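Local coordinates for cellulose biosynthesis protein BcsG (Salmonella typhimurium LT2, PDB 5OLT), which is required for cellulose biosynthesis and is represented here by its extramembrane domain, a zinc-binding metalloenzyme domain of the alkaline phosphatase family, at residues L61-I66 / A211-L216; A105-L110 / R161-M166; H144-H149 / A193-W198; G300-H305 / T335-N340. All blocks are in the same frame, centred on the assembly; numbering follows the deposited sequence.

Interaction 1: L61-I66 / A211-L216; sequences LLVINI and ATFFNL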
loop_
_atom_site.group_PDB
_atom_site.type_symbol
_atom_site.label_atom_id
_atom_site.label_comp_id
_atom_site.label_asym_id
_atom_site.label_seq_id
_atom_site.Cartn_x
_atom_site.Cartn_y
_atom_site.Cartn_z
ATOM N N LEU A 61 10.748 -10.214 1.654
ATOM C CA LEU A 61 9.814 -9.073 1.588
ATOM C C LEU A 61 8.462 -9.520 2.128
ATOM O O LEU A 61 7.942 -10.567 1.718
ATOM C CB LEU A 61 9.657 -8.571 0.131
ATOM C CG LEU A 61 8.542 -7.533 -0.062
ATOM C CD1 LEU A 61 8.904 -6.217 0.602
ATOM C CD2 LEU A 61 8.271 -7.253 -1.537
ATOM N N LEU A 62 7.905 -8.746 3.055
ATOM C CA LEU A 62 6.556 -9.084 3.585
ATOM C C LEU A 62 5.701 -7.835 3.428
ATOM O O LEU A 62 6.024 -6.794 4.007
ATOM C CB LEU A 62 6.679 -9.479 5.061
ATOM C CG LEU A 62 5.380 -9.661 5.819
ATOM C CD1 LEU A 62 4.490 -10.724 5.203
ATOM C CD2 LEU A 62 5.686 -9.981 7.279
ATOM N N VAL A 63 4.657 -7.922 2.599
ATOM C CA VAL A 63 3.750 -6.789 2.379
ATOM C C VAL A 63 2.475 -7.057 3.169
ATOM O O VAL A 63 1.804 -8.087 2.965
ATOM C CB VAL A 63 3.437 -6.620 0.874
ATOM C CG1 VAL A 63 2.417 -5.510 0.641
ATOM C CG2 VAL A 63 4.699 -6.343 0.099
ATOM N N ILE A 64 2.158 -6.147 4.094
ATOM C CA ILE A 64 1.041 -6.304 5.018
ATOM C C ILE A 64 -0.035 -5.306 4.561
ATOM O O ILE A 64 0.115 -4.085 4.744
ATOM C CB ILE A 64 1.517 -6.012 6.474
ATOM C CG1 ILE A 64 2.582 -7.047 6.885
ATOM C CG2 ILE A 64 0.334 -5.998 7.438
ATOM C CD1 ILE A 64 3.147 -6.822 8.266
ATOM N N ASN A 65 -1.103 -5.814 3.920
ATOM C CA ASN A 65 -2.104 -4.994 3.263
ATOM C C ASN A 65 -3.374 -5.037 4.111
ATOM O O ASN A 65 -3.991 -6.087 4.268
ATOM C CB ASN A 65 -2.302 -5.574 1.846
ATOM C CG ASN A 65 -3.265 -4.789 1.003
ATOM O OD1 ASN A 65 -3.214 -3.536 0.929
ATOM N ND2 ASN A 65 -4.135 -5.508 0.322
ATOM N N ILE A 66 -3.707 -3.899 4.715
ATOM C CA ILE A 66 -4.720 -3.854 5.777
ATOM C C ILE A 66 -5.988 -3.187 5.293
ATOM O O ILE A 66 -5.962 -2.028 4.870
ATOM C CB ILE A 66 -4.185 -3.081 7.007
ATOM C CG1 ILE A 66 -2.899 -3.741 7.543
ATOM C CG2 ILE A 66 -5.268 -2.957 8.099
ATOM C CD1 ILE A 66 -2.171 -2.913 8.586
ATOM N N ALA A 211 8.911 -13.399 -1.179
ATOM C CA ALA A 211 8.070 -12.198 -1.201
ATOM C C ALA A 211 6.667 -12.665 -0.910
ATOM O O ALA A 211 6.127 -13.506 -1.618
ATOM C CB ALA A 211 8.144 -11.497 -2.548
ATOM N N THR A 212 6.067 -12.105 0.138
ATOM C CA THR A 212 4.765 -12.513 0.624
ATOM C C THR A 212 3.799 -11.343 0.585
ATOM O O THR A 212 4.117 -10.247 1.061
ATOM C CB THR A 212 4.886 -13.032 2.082
ATOM O OG1 THR A 212 5.746 -14.153 2.077
ATOM C CG2 THR A 212 3.551 -13.447 2.639
ATOM N N PHE A 213 2.606 -11.608 0.037
ATOM C CA PHE A 213 1.470 -10.705 0.098
ATOM C C PHE A 213 0.520 -11.193 1.170
ATOM O O PHE A 213 0.013 -12.331 1.095
ATOM C CB PHE A 213 0.767 -10.665 -1.265
ATOM C CG PHE A 213 -0.387 -9.715 -1.316
ATOM C CD1 PHE A 213 -0.139 -8.338 -1.293
ATOM C CD2 PHE A 213 -1.694 -10.172 -1.376
ATOM C CE1 PHE A 213 -1.208 -7.436 -1.354
ATOM C CE2 PHE A 213 -2.795 -9.262 -1.415
ATOM C CZ PHE A 213 -2.520 -7.899 -1.388
ATOM N N PHE A 214 0.284 -10.347 2.173
ATOM C CA PHE A 214 -0.553 -10.715 3.309
ATOM C C PHE A 214 -1.718 -9.731 3.420
ATOM O O PHE A 214 -1.469 -8.535 3.598
ATOM C CB PHE A 214 0.325 -10.688 4.584
ATOM C CG PHE A 214 -0.390 -10.953 5.905
ATOM C CD1 PHE A 214 -1.619 -11.659 6.008
ATOM C CD2 PHE A 214 0.198 -10.483 7.099
ATOM C CE1 PHE A 214 -2.220 -11.884 7.238
ATOM C CE2 PHE A 214 -0.412 -10.731 8.331
ATOM C CZ PHE A 214 -1.616 -11.416 8.410
ATOM N N ASN A 215 -2.965 -10.217 3.289
ATOM C CA ASN A 215 -4.127 -9.339 3.385
ATOM C C ASN A 215 -4.893 -9.589 4.690
ATOM O O ASN A 215 -5.133 -10.732 5.066
ATOM C CB ASN A 215 -5.056 -9.503 2.164
ATOM C CG ASN A 215 -6.205 -8.538 2.211
ATOM O OD1 ASN A 215 -7.296 -8.889 2.651
ATOM N ND2 ASN A 215 -5.973 -7.303 1.745
ATOM N N LEU A 216 -5.208 -8.493 5.388
ATOM C CA LEU A 216 -5.785 -8.514 6.736
ATOM C C LEU A 216 -7.122 -7.803 6.798
ATOM O O LEU A 216 -7.210 -6.635 6.440
ATOM C CB LEU A 216 -4.856 -7.778 7.751
ATOM C CG LEU A 216 -3.504 -8.382 8.000
ATOM C CD1 LEU A 216 -2.571 -8.067 6.848
ATOM C CD2 LEU A 216 -2.929 -7.833 9.298
HETATM O O HOH W 1 8.296 -13.295 2.357
#

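Interaction 2: A105-L110 / R161-M166; sequences AAIRLL and RENGGM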
loop_
_atom_site.group_PDB
_atom_site.type_symbol
_atom_site.label_atom_id
_atom_site.label_comp_id
_atom_site.label_asym_id
_atom_site.label_seq_id
_atom_site.Cartn_x
_atom_site.Cartn_y
_atom_site.Cartn_z
ATOM N N ALA A 105 -8.073 -2.018 -4.562
ATOM C CA ALA A 105 -6.877 -1.655 -3.808
ATOM C C ALA A 105 -5.806 -2.702 -3.908
ATOM O O ALA A 105 -4.619 -2.367 -4.088
ATOM C CB ALA A 105 -7.217 -1.417 -2.352
ATOM N N ALA A 106 -6.202 -3.957 -3.757
ATOM C CA ALA A 106 -5.230 -5.051 -3.812
ATOM C C ALA A 106 -4.625 -5.163 -5.210
ATOM O O ALA A 106 -3.409 -5.344 -5.359
ATOM C CB ALA A 106 -5.882 -6.351 -3.418
ATOM N N ILE A 107 -5.450 -5.011 -6.260
ATOM C CA ILE A 107 -4.923 -5.062 -7.611
ATOM C C ILE A 107 -3.941 -3.904 -7.850
ATOM O O ILE A 107 -2.879 -4.109 -8.441
ATOM C CB ILE A 107 -6.068 -4.998 -8.653
ATOM C CG1 ILE A 107 -7.037 -6.186 -8.468
ATOM C CG2 ILE A 107 -5.491 -5.079 -10.070
ATOM C CD1 ILE A 107 -8.346 -5.961 -9.210
ATOM N N ARG A 108 -4.271 -2.693 -7.378
ATOM C CA ARG A 108 -3.374 -1.556 -7.553
ATOM C C ARG A 108 -2.016 -1.837 -6.877
ATOM O O ARG A 108 -0.972 -1.542 -7.434
ATOM C CB ARG A 108 -4.008 -0.290 -7.015
ATOM C CG ARG A 108 -5.152 0.213 -7.894
ATOM C CD ARG A 108 -5.766 1.512 -7.373
ATOM N NE ARG A 108 -6.824 1.982 -8.293
ATOM C CZ ARG A 108 -6.590 2.561 -9.476
ATOM N NH1 ARG A 108 -5.351 2.837 -9.892
ATOM N NH2 ARG A 108 -7.632 2.865 -10.275
ATOM N N LEU A 109 -2.046 -2.378 -5.668
ATOM C CA LEU A 109 -0.805 -2.700 -4.971
ATOM C C LEU A 109 -0.015 -3.794 -5.696
ATOM O O LEU A 109 1.214 -3.685 -5.841
ATOM C CB LEU A 109 -1.147 -3.169 -3.544
ATOM C CG LEU A 109 0.014 -3.650 -2.647
ATOM C CD1 LEU A 109 1.175 -2.680 -2.561
ATOM C CD2 LEU A 109 -0.548 -3.878 -1.265
ATOM N N LEU A 110 -0.710 -4.829 -6.183
ATOM C CA LEU A 110 -0.032 -5.898 -6.918
ATOM C C LEU A 110 0.551 -5.401 -8.248
ATOM O O LEU A 110 1.557 -5.943 -8.727
ATOM C CB LEU A 110 -0.937 -7.144 -7.090
ATOM C CG LEU A 110 -1.256 -7.779 -5.727
ATOM C CD1 LEU A 110 -2.428 -8.715 -5.862
ATOM C CD2 LEU A 110 -0.056 -8.513 -5.155
ATOM N N ARG A 161 -6.061 -13.263 -7.600
ATOM C CA ARG A 161 -5.500 -14.224 -8.566
ATOM C C ARG A 161 -5.606 -13.723 -10.016
ATOM O O ARG A 161 -4.590 -13.690 -10.737
ATOM C CB ARG A 161 -6.191 -15.589 -8.432
ATOM C CG ARG A 161 -5.963 -16.235 -7.081
ATOM C CD ARG A 161 -6.043 -17.746 -7.194
ATOM N NE ARG A 161 -5.408 -18.347 -6.028
ATOM C CZ ARG A 161 -6.021 -19.084 -5.110
ATOM N NH1 ARG A 161 -7.322 -19.356 -5.205
ATOM N NH2 ARG A 161 -5.307 -19.557 -4.089
ATOM N N GLU A 162 -6.805 -13.292 -10.414
ATOM C CA GLU A 162 -7.097 -13.026 -11.832
ATOM C C GLU A 162 -6.593 -11.694 -12.328
ATOM O O GLU A 162 -6.059 -11.584 -13.436
ATOM C CB GLU A 162 -8.604 -13.135 -12.103
ATOM C CG GLU A 162 -9.150 -14.551 -11.944
ATOM C CD GLU A 162 -10.637 -14.675 -12.279
ATOM O OE1 GLU A 162 -11.324 -13.646 -12.513
ATOM O OE2 GLU A 162 -11.128 -15.823 -12.308
ATOM N N ASN A 163 -6.803 -10.649 -11.543
ATOM C CA ASN A 163 -6.359 -9.316 -11.935
ATOM C C ASN A 163 -5.065 -8.903 -11.250
ATOM O O ASN A 163 -4.282 -8.115 -11.803
ATOM C CB ASN A 163 -7.465 -8.315 -11.597
ATOM C CG ASN A 163 -8.754 -8.673 -12.285
ATOM O OD1 ASN A 163 -9.769 -9.003 -11.649
ATOM N ND2 ASN A 163 -8.704 -8.658 -13.568
ATOM N N GLY A 164 -4.871 -9.366 -10.003
ATOM C CA GLY A 164 -3.595 -9.078 -9.320
ATOM C C GLY A 164 -2.452 -9.974 -9.781
ATOM O O GLY A 164 -1.296 -9.700 -9.485
ATOM N N GLY A 165 -2.787 -11.052 -10.493
ATOM C CA GLY A 165 -1.794 -11.960 -11.047
ATOM C C GLY A 165 -1.141 -12.907 -10.058
ATOM O O GLY A 165 -0.202 -13.592 -10.415
ATOM N N MET A 166 -1.648 -12.953 -8.829
ATOM C CA MET A 166 -1.020 -13.724 -7.773
ATOM C C MET A 166 -1.547 -15.174 -7.828
ATOM O O MET A 166 -2.561 -15.498 -7.218
ATOM C CB MET A 166 -1.301 -12.988 -6.455
ATOM C CG MET A 166 -1.199 -13.793 -5.170
ATOM S SD MET A 166 0.512 -13.833 -4.661
ATOM C CE MET A 166 0.797 -12.075 -4.529
#

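Interaction 3: H144-H149 / A193-W198; sequences HLMMDH and AVLNRW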
loop_
_atom_site.group_PDB
_atom_site.type_symbol
_atom_site.label_atom_id
_atom_site.label_comp_id
_atom_site.label_asym_id
_atom_site.label_seq_id
_atom_site.Cartn_x
_atom_site.Cartn_y
_atom_site.Cartn_z
ATOM N N HIS A 144 4.500 -15.952 -1.986
ATOM C CA HIS A 144 3.553 -16.500 -1.019
ATOM C C HIS A 144 2.358 -15.574 -0.926
ATOM O O HIS A 144 2.502 -14.345 -0.996
ATOM C CB HIS A 144 4.153 -16.666 0.393
ATOM C CG HIS A 144 5.305 -17.627 0.474
ATOM N ND1 HIS A 144 5.145 -18.986 0.345
ATOM C CD2 HIS A 144 6.614 -17.430 0.769
ATOM C CE1 HIS A 144 6.313 -19.585 0.505
ATOM N NE2 HIS A 144 7.225 -18.661 0.751
ATOM N N LEU A 145 1.202 -16.181 -0.728
ATOM C CA LEU A 145 -0.040 -15.458 -0.480
ATOM C C LEU A 145 -0.567 -15.946 0.851
ATOM O O LEU A 145 -0.733 -17.133 1.050
ATOM C CB LEU A 145 -1.014 -15.796 -1.596
ATOM C CG LEU A 145 -2.427 -15.251 -1.442
ATOM C CD1 LEU A 145 -2.411 -13.715 -1.415
ATOM C CD2 LEU A 145 -3.289 -15.788 -2.585
ATOM N N MET A 146 -0.878 -14.984 1.719
ATOM C CA MET A 146 -1.296 -15.242 3.064
ATOM C C MET A 146 -2.466 -14.338 3.365
ATOM O O MET A 146 -2.463 -13.158 2.944
ATOM C CB MET A 146 -0.111 -14.883 3.969
ATOM C CG MET A 146 -0.236 -15.337 5.387
ATOM S SD MET A 146 1.418 -15.425 6.112
ATOM C CE MET A 146 1.771 -13.737 6.524
ATOM N N MET A 147 -3.450 -14.844 4.118
ATOM C CA MET A 147 -4.556 -13.969 4.557
ATOM C C MET A 147 -4.966 -14.353 5.960
ATOM O O MET A 147 -4.725 -15.503 6.401
ATOM C CB MET A 147 -5.779 -14.077 3.624
ATOM C CG MET A 147 -5.490 -13.660 2.193
ATOM S SD MET A 147 -6.964 -13.485 1.181
ATOM C CE MET A 147 -6.180 -13.108 -0.402
ATOM N N ASP A 148 -5.611 -13.423 6.666
ATOM C CA ASP A 148 -6.219 -13.785 7.944
ATOM C C ASP A 148 -7.710 -14.108 7.767
ATOM O O ASP A 148 -8.464 -14.134 8.728
ATOM C CB ASP A 148 -5.952 -12.737 9.025
ATOM C CG ASP A 148 -6.576 -11.405 8.730
ATOM O OD1 ASP A 148 -7.392 -11.289 7.809
ATOM O OD2 ASP A 148 -6.230 -10.419 9.468
ATOM N N HIS A 149 -8.115 -14.388 6.524
ATOM C CA HIS A 149 -9.500 -14.699 6.216
ATOM C C HIS A 149 -9.514 -15.542 4.953
ATOM O O HIS A 149 -8.474 -15.756 4.334
ATOM C CB HIS A 149 -10.296 -13.387 6.042
ATOM C CG HIS A 149 -9.862 -12.554 4.874
ATOM N ND1 HIS A 149 -8.751 -11.730 4.851
ATOM C CD2 HIS A 149 -10.433 -12.446 3.651
ATOM C CE1 HIS A 149 -8.672 -11.145 3.660
ATOM N NE2 HIS A 149 -9.690 -11.562 2.919
ATOM N N ALA A 193 -0.785 -14.974 15.164
ATOM C CA ALA A 193 -0.649 -16.412 14.838
ATOM C C ALA A 193 -0.312 -16.636 13.364
ATOM O O ALA A 193 0.547 -17.460 13.039
ATOM C CB ALA A 193 -1.906 -17.166 15.210
ATOM N N VAL A 194 -0.962 -15.879 12.467
ATOM C CA VAL A 194 -0.655 -15.972 11.042
ATOM C C VAL A 194 0.817 -15.583 10.797
ATOM O O VAL A 194 1.528 -16.259 10.045
ATOM C CB VAL A 194 -1.581 -15.043 10.216
ATOM C CG1 VAL A 194 -1.154 -15.011 8.760
ATOM C CG2 VAL A 194 -3.034 -15.510 10.290
ATOM N N LEU A 195 1.278 -14.504 11.431
ATOM C CA LEU A 195 2.635 -13.994 11.197
ATOM C C LEU A 195 3.660 -14.961 11.793
ATOM O O LEU A 195 4.708 -15.159 11.196
ATOM C CB LEU A 195 2.801 -12.588 11.792
ATOM C CG LEU A 195 2.094 -11.522 10.959
ATOM C CD1 LEU A 195 1.872 -10.271 11.827
ATOM C CD2 LEU A 195 2.925 -11.182 9.708
ATOM N N ASN A 196 3.373 -15.524 12.960
ATOM C CA ASN A 196 4.316 -16.481 13.559
ATOM C C ASN A 196 4.443 -17.757 12.724
ATOM O O ASN A 196 5.547 -18.326 12.616
ATOM C CB ASN A 196 3.929 -16.789 14.984
ATOM C CG ASN A 196 4.446 -15.738 15.948
ATOM O OD1 ASN A 196 5.476 -15.093 15.711
ATOM N ND2 ASN A 196 3.747 -15.572 17.058
ATOM N N ARG A 197 3.343 -18.188 12.123
ATOM C CA ARG A 197 3.368 -19.339 11.215
ATOM C C ARG A 197 4.231 -19.017 9.996
ATOM O O ARG A 197 5.049 -19.813 9.548
ATOM C CB ARG A 197 1.939 -19.744 10.821
ATOM C CG ARG A 197 1.928 -20.830 9.740
ATOM C CD ARG A 197 0.538 -21.386 9.519
ATOM N NE ARG A 197 0.068 -22.138 10.696
ATOM C CZ ARG A 197 -1.081 -22.806 10.762
ATOM N NH1 ARG A 197 -1.904 -22.854 9.720
ATOM N NH2 ARG A 197 -1.388 -23.463 11.887
ATOM N N TRP A 198 4.082 -17.804 9.450
ATOM C CA TRP A 198 4.916 -17.363 8.351
ATOM C C TRP A 198 6.408 -17.377 8.741
ATOM O O TRP A 198 7.260 -17.865 7.982
ATOM C CB TRP A 198 4.473 -15.945 7.941
ATOM C CG TRP A 198 5.338 -15.299 6.920
ATOM C CD1 TRP A 198 5.247 -15.452 5.570
ATOM C CD2 TRP A 198 6.448 -14.435 7.153
ATOM N NE1 TRP A 198 6.225 -14.741 4.942
ATOM C CE2 TRP A 198 6.990 -14.100 5.883
ATOM C CE3 TRP A 198 7.035 -13.895 8.305
ATOM C CZ2 TRP A 198 8.082 -13.245 5.737
ATOM C CZ3 TRP A 198 8.136 -13.066 8.159
ATOM C CH2 TRP A 198 8.654 -12.758 6.882
#

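Interaction 4: G300-H305 / T335-N340; sequences GMKAPH and TEDSVN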
loop_
_atom_site.group_PDB
_atom_site.type_symbol
_atom_site.label_atom_id
_atom_site.label_comp_id
_atom_site.label_asym_id
_atom_site.label_seq_id
_atom_site.Cartn_x
_atom_site.Cartn_y
_atom_site.Cartn_z
ATOM N N GLY A 300 17.217 -6.863 10.488
ATOM C CA GLY A 300 18.412 -7.651 10.249
ATOM C C GLY A 300 19.514 -6.889 9.544
ATOM O O GLY A 300 20.455 -7.516 9.024
ATOM N N MET A 301 19.430 -5.558 9.508
ATOM C CA MET A 301 20.482 -4.741 8.882
ATOM C C MET A 301 21.720 -4.660 9.773
ATOM O O MET A 301 21.610 -4.557 11.000
ATOM C CB MET A 301 20.020 -3.331 8.578
ATOM C CG MET A 301 18.909 -3.263 7.525
ATOM S SD MET A 301 18.406 -1.558 7.251
ATOM C CE MET A 301 19.843 -0.812 6.474
ATOM N N LYS A 302 22.885 -4.626 9.139
ATOM C CA LYS A 302 24.140 -4.485 9.886
ATOM C C LYS A 302 24.129 -3.106 10.554
ATOM O O LYS A 302 24.658 -2.931 11.679
ATOM C CB LYS A 302 25.336 -4.609 8.931
ATOM C CG LYS A 302 26.687 -4.457 9.637
ATOM C CD LYS A 302 27.879 -4.682 8.731
ATOM C CE LYS A 302 29.150 -4.619 9.580
ATOM N NZ LYS A 302 29.444 -5.947 10.187
ATOM N N ALA A 303 23.524 -2.132 9.872
ATOM C CA ALA A 303 23.449 -0.735 10.300
ATOM C C ALA A 303 21.990 -0.259 10.282
ATOM O O ALA A 303 21.584 0.482 9.417
ATOM C CB ALA A 303 24.353 0.138 9.439
ATOM N N PRO A 304 21.215 -0.691 11.280
ATOM C CA PRO A 304 19.789 -0.289 11.303
ATOM C C PRO A 304 19.545 1.215 11.432
ATOM O O PRO A 304 20.377 1.942 11.983
ATOM C CB PRO A 304 19.245 -0.999 12.535
ATOM C CG PRO A 304 20.454 -1.332 13.357
ATOM C CD PRO A 304 21.546 -1.606 12.379
ATOM N N HIS A 305 18.400 1.687 10.956
ATOM C CA HIS A 305 18.024 3.094 11.122
ATOM C C HIS A 305 17.780 3.335 12.621
ATOM O O HIS A 305 17.218 2.485 13.322
ATOM C CB HIS A 305 16.761 3.448 10.318
ATOM C CG HIS A 305 16.406 4.895 10.395
ATOM N ND1 HIS A 305 15.335 5.364 11.134
ATOM C CD2 HIS A 305 17.025 5.994 9.893
ATOM C CE1 HIS A 305 15.301 6.684 11.063
ATOM N NE2 HIS A 305 16.331 7.095 10.332
ATOM N N THR A 335 23.744 -5.405 4.471
ATOM C CA THR A 335 25.079 -5.742 4.921
ATOM C C THR A 335 26.048 -4.570 4.857
ATOM O O THR A 335 27.238 -4.736 5.191
ATOM C CB THR A 335 25.626 -6.952 4.136
ATOM O OG1 THR A 335 25.531 -6.658 2.747
ATOM C CG2 THR A 335 24.826 -8.207 4.450
ATOM N N GLU A 336 25.567 -3.389 4.469
ATOM C CA GLU A 336 26.405 -2.177 4.440
ATOM C C GLU A 336 26.794 -1.757 5.854
ATOM O O GLU A 336 25.950 -1.740 6.753
ATOM C CB GLU A 336 25.661 -1.006 3.769
ATOM C CG GLU A 336 25.579 -1.072 2.236
ATOM C CD GLU A 336 26.933 -1.083 1.535
ATOM O OE1 GLU A 336 27.915 -0.522 2.059
ATOM O OE2 GLU A 336 27.040 -1.657 0.442
ATOM N N ASP A 337 28.061 -1.382 6.053
ATOM C CA ASP A 337 28.471 -0.868 7.363
ATOM C C ASP A 337 27.761 0.441 7.707
ATOM O O ASP A 337 27.531 0.741 8.873
ATOM C CB ASP A 337 29.988 -0.582 7.377
ATOM C CG ASP A 337 30.857 -1.824 7.102
ATOM O OD1 ASP A 337 30.491 -2.960 7.494
ATOM O OD2 ASP A 337 31.949 -1.653 6.504
ATOM N N SER A 338 27.451 1.236 6.686
ATOM C CA SER A 338 26.826 2.538 6.884
ATOM C C SER A 338 25.856 2.709 5.725
ATOM O O SER A 338 26.252 2.560 4.550
ATOM C CB SER A 338 27.896 3.647 6.865
ATOM O OG SER A 338 27.327 4.951 6.978
ATOM N N VAL A 339 24.597 3.002 6.055
ATOM C CA VAL A 339 23.572 3.272 5.021
ATOM C C VAL A 339 23.291 4.730 4.874
ATOM O O VAL A 339 23.151 5.452 5.870
ATOM C CB VAL A 339 22.272 2.484 5.336
ATOM C CG1 VAL A 339 21.085 2.907 4.456
ATOM C CG2 VAL A 339 22.578 1.007 5.126
ATOM N N ASN A 340 23.220 5.194 3.630
ATOM C CA ASN A 340 22.851 6.573 3.353
ATOM C C ASN A 340 21.318 6.657 3.297
ATOM O O ASN A 340 20.716 6.511 2.225
ATOM C CB ASN A 340 23.464 7.026 2.013
ATOM C CG ASN A 340 23.223 8.492 1.721
ATOM O OD1 ASN A 340 22.392 9.150 2.336
ATOM N ND2 ASN A 340 23.982 9.022 0.753
HETATM O O HOH W 2 23.254 -2.313 6.936
HETATM O O HOH W 3 22.748 2.557 8.592
#

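Interaction 1: L61-I66 / A211-L216
L61-I66 and A211-L216 run side by side as parallel strands, 11° apart in direction, and five backbone hydrogen bonds join them. The carbonyls of L61, V63 and N65 accept from T212, F214 and L216, while those of T212 and F214 accept from V63 and N65; V63 N to T212 O, at 2.8 Å, is nearly straight (173°). Side chains alternate between the faces. L62, I64, I66, T212, F214 and L216 share one, where L216 sets CD1 over the centre of the F214 ring, 3.5 Å above its plane, and 3.6 Å from I64 CG2. L216 has CG beside its own backbone N (chi1 -64°), which swings the branch back over that ring. Branched aliphatics suit this spot because I64 and L216 pack on each other and on F214, which also meets V194 and L195. A hydroxyl suits T212: OG1 serves both a water (2.7 Å), which donates to L61 O (2.8 Å), and the indole of W198. V63, N65 and F213 pack on helix 102-110; N215 lies on the same face, beside H149. N215, about 6 Å from the zinc ion, has ND2 bonded to the zinc ligand E266, making it a probable second-shell residue.

Interaction 2: A105-L110 / R161-M166
L110, I107 and G164 carry this contact, in which one side of helix 102-110 rests on the turn that follows helix 156-162. No hydrogen bond crosses between A105-L110 and R161-M166, and the fit depends on branched aliphatic side chains lying against the backbone of the turn. L110 contributes the largest share. Its CB sits 3.5 Å from G164 O and its CD1 reaches 3.7 Å from G164 CA, so one methyl branch presses directly on the glycine. Lacking a side chain, G164 lets CD1 lie against its alpha carbon. The other branch, CD2, turns to M166 and, in the conformer described, meets CE at 3.7 Å, the two chains set roughly perpendicular. M166 reaches it through bends at chi2 and chi3 (84° and 58°), a flexibility that suits methionine to packing between L110 and F213 of the central sheet. One helical turn earlier, I107 has CG1 beside its backbone N (chi1 -60°), and the extended branch carries CD1 to 3.5 Å from N163 CB. Its second branch, CG2, lies 3.7 Å from N163 O. That carbonyl is also bonded by the guanidinium of R111, so it has a hydrogen-bond partner just beside the apolar contact. G165 follows with positive phi, a conformation easy for glycine, and redirects the chain out of the helix. One helix is thus packed against the glycine-containing exit of another, on the face of the alpha/beta fold's central sheet that bears V63 and F213.

Interaction 3: H144-H149 / A193-W198
M146 projects from edge strand 142-147 against helix 191-203, part of the helical layer that flanks the central sheet of this alkaline phosphatase-like alpha/beta fold. The short strand and helix segments run nearly antiparallel, at 157°, with their axes 9.7 Å apart, and the methionine spans much of that separation. It is the main bump: in the conformer described its chain is extended through chi1 and chi2 (-168° and 158°), then bends at chi3, so the thioether end settles in the hollow between V194 and W198, one helical turn apart. V194 forms one wall. Its CG1 lies 3.5 Å from M146 CG, each side chain reaching past the other toward the opposite backbone. W198 forms the other wall, lying crosswise to the methionine, with CB 3.6 Å from SD. The sulfur also makes an oblique Met-aromatic contact, 4.7 Å from the centroid of the five-membered ring. The long, pliable methionine suits this hollow because it can fit a beta-branched wall and an aromatic one together. F248 of helix 234-255 packs against the indole from outside. Just past the strand's end, D148 CB lies 4.2 Å from V194 CG2. D148 OD1 is bonded by the backbone N of L217 and also by H149 ND1, which donates at 3.3 Å, approaching OD1 nearly along the C-O bond, with the oxygen close to the imidazole plane.

Interaction 4: G300-H305 / T335-N340
K302 leaves its backbone with CG anti to N (chi1 179°) and stays extended through chi3, while D337 has CG turned beside its own N (chi1 -60°); the two side chains consequently run alongside each other with their ends on the same side. The touching is done by the lysine's methylenes: CE is 3.0 Å from D337 OD1. The ammonium itself bends off at chi4 (86°), leaving NZ 4.2 Å from that OD1, beyond salt-bridge range. A long lysine suits an exposed rim, where its alkyl chain can lie along the backbone and its charge can remain near a carboxylate. Next to it, A303 points its small CB at the facing main chain and comes 3.3 Å from D337 O, close enough for the loops to meet. A water takes the A303 N-H and donates to E336 O at 2.8 Å; a second bridge, from A303 O to V339 N, is doubtful. On the inner side M301, bent at chi3 in the conformer described, brings CE to 3.6 Å from V339 CG2, one side chain athwart the other. M301 also packs on L333 and F334, and N340 caps the following helix through K343 N. Backbone bonding of K302 with F334 holds the first loop just outside the pair. With no direct hydrogen bond between the two segments, water, one apolar contact and a loose charge attraction join them, which probably favours their proximity without fixing the lysine's end.

In the fold
Interaction 1 lies inside the mixed central sheet, and the other contacts are placed around it. Interaction 3 is centred 9 Å away: strand 142-147 borders strand 210-216, and helix 191-203 leads into that strand. Interaction 2, 12 Å from interaction 1, packs on the opposite sheet face, where F213 meets L109, L110 and M166. Both fall between the two strands of interaction 1 along the chain, and their segments alternate, so neighbouring layers are interlocked. Interaction 4 comes later in sequence, about 23 Å from interaction 1 between centres. The first three therefore build a layered core, in which interaction 1 comes close to the zinc ion, while the fourth joins two surface loops.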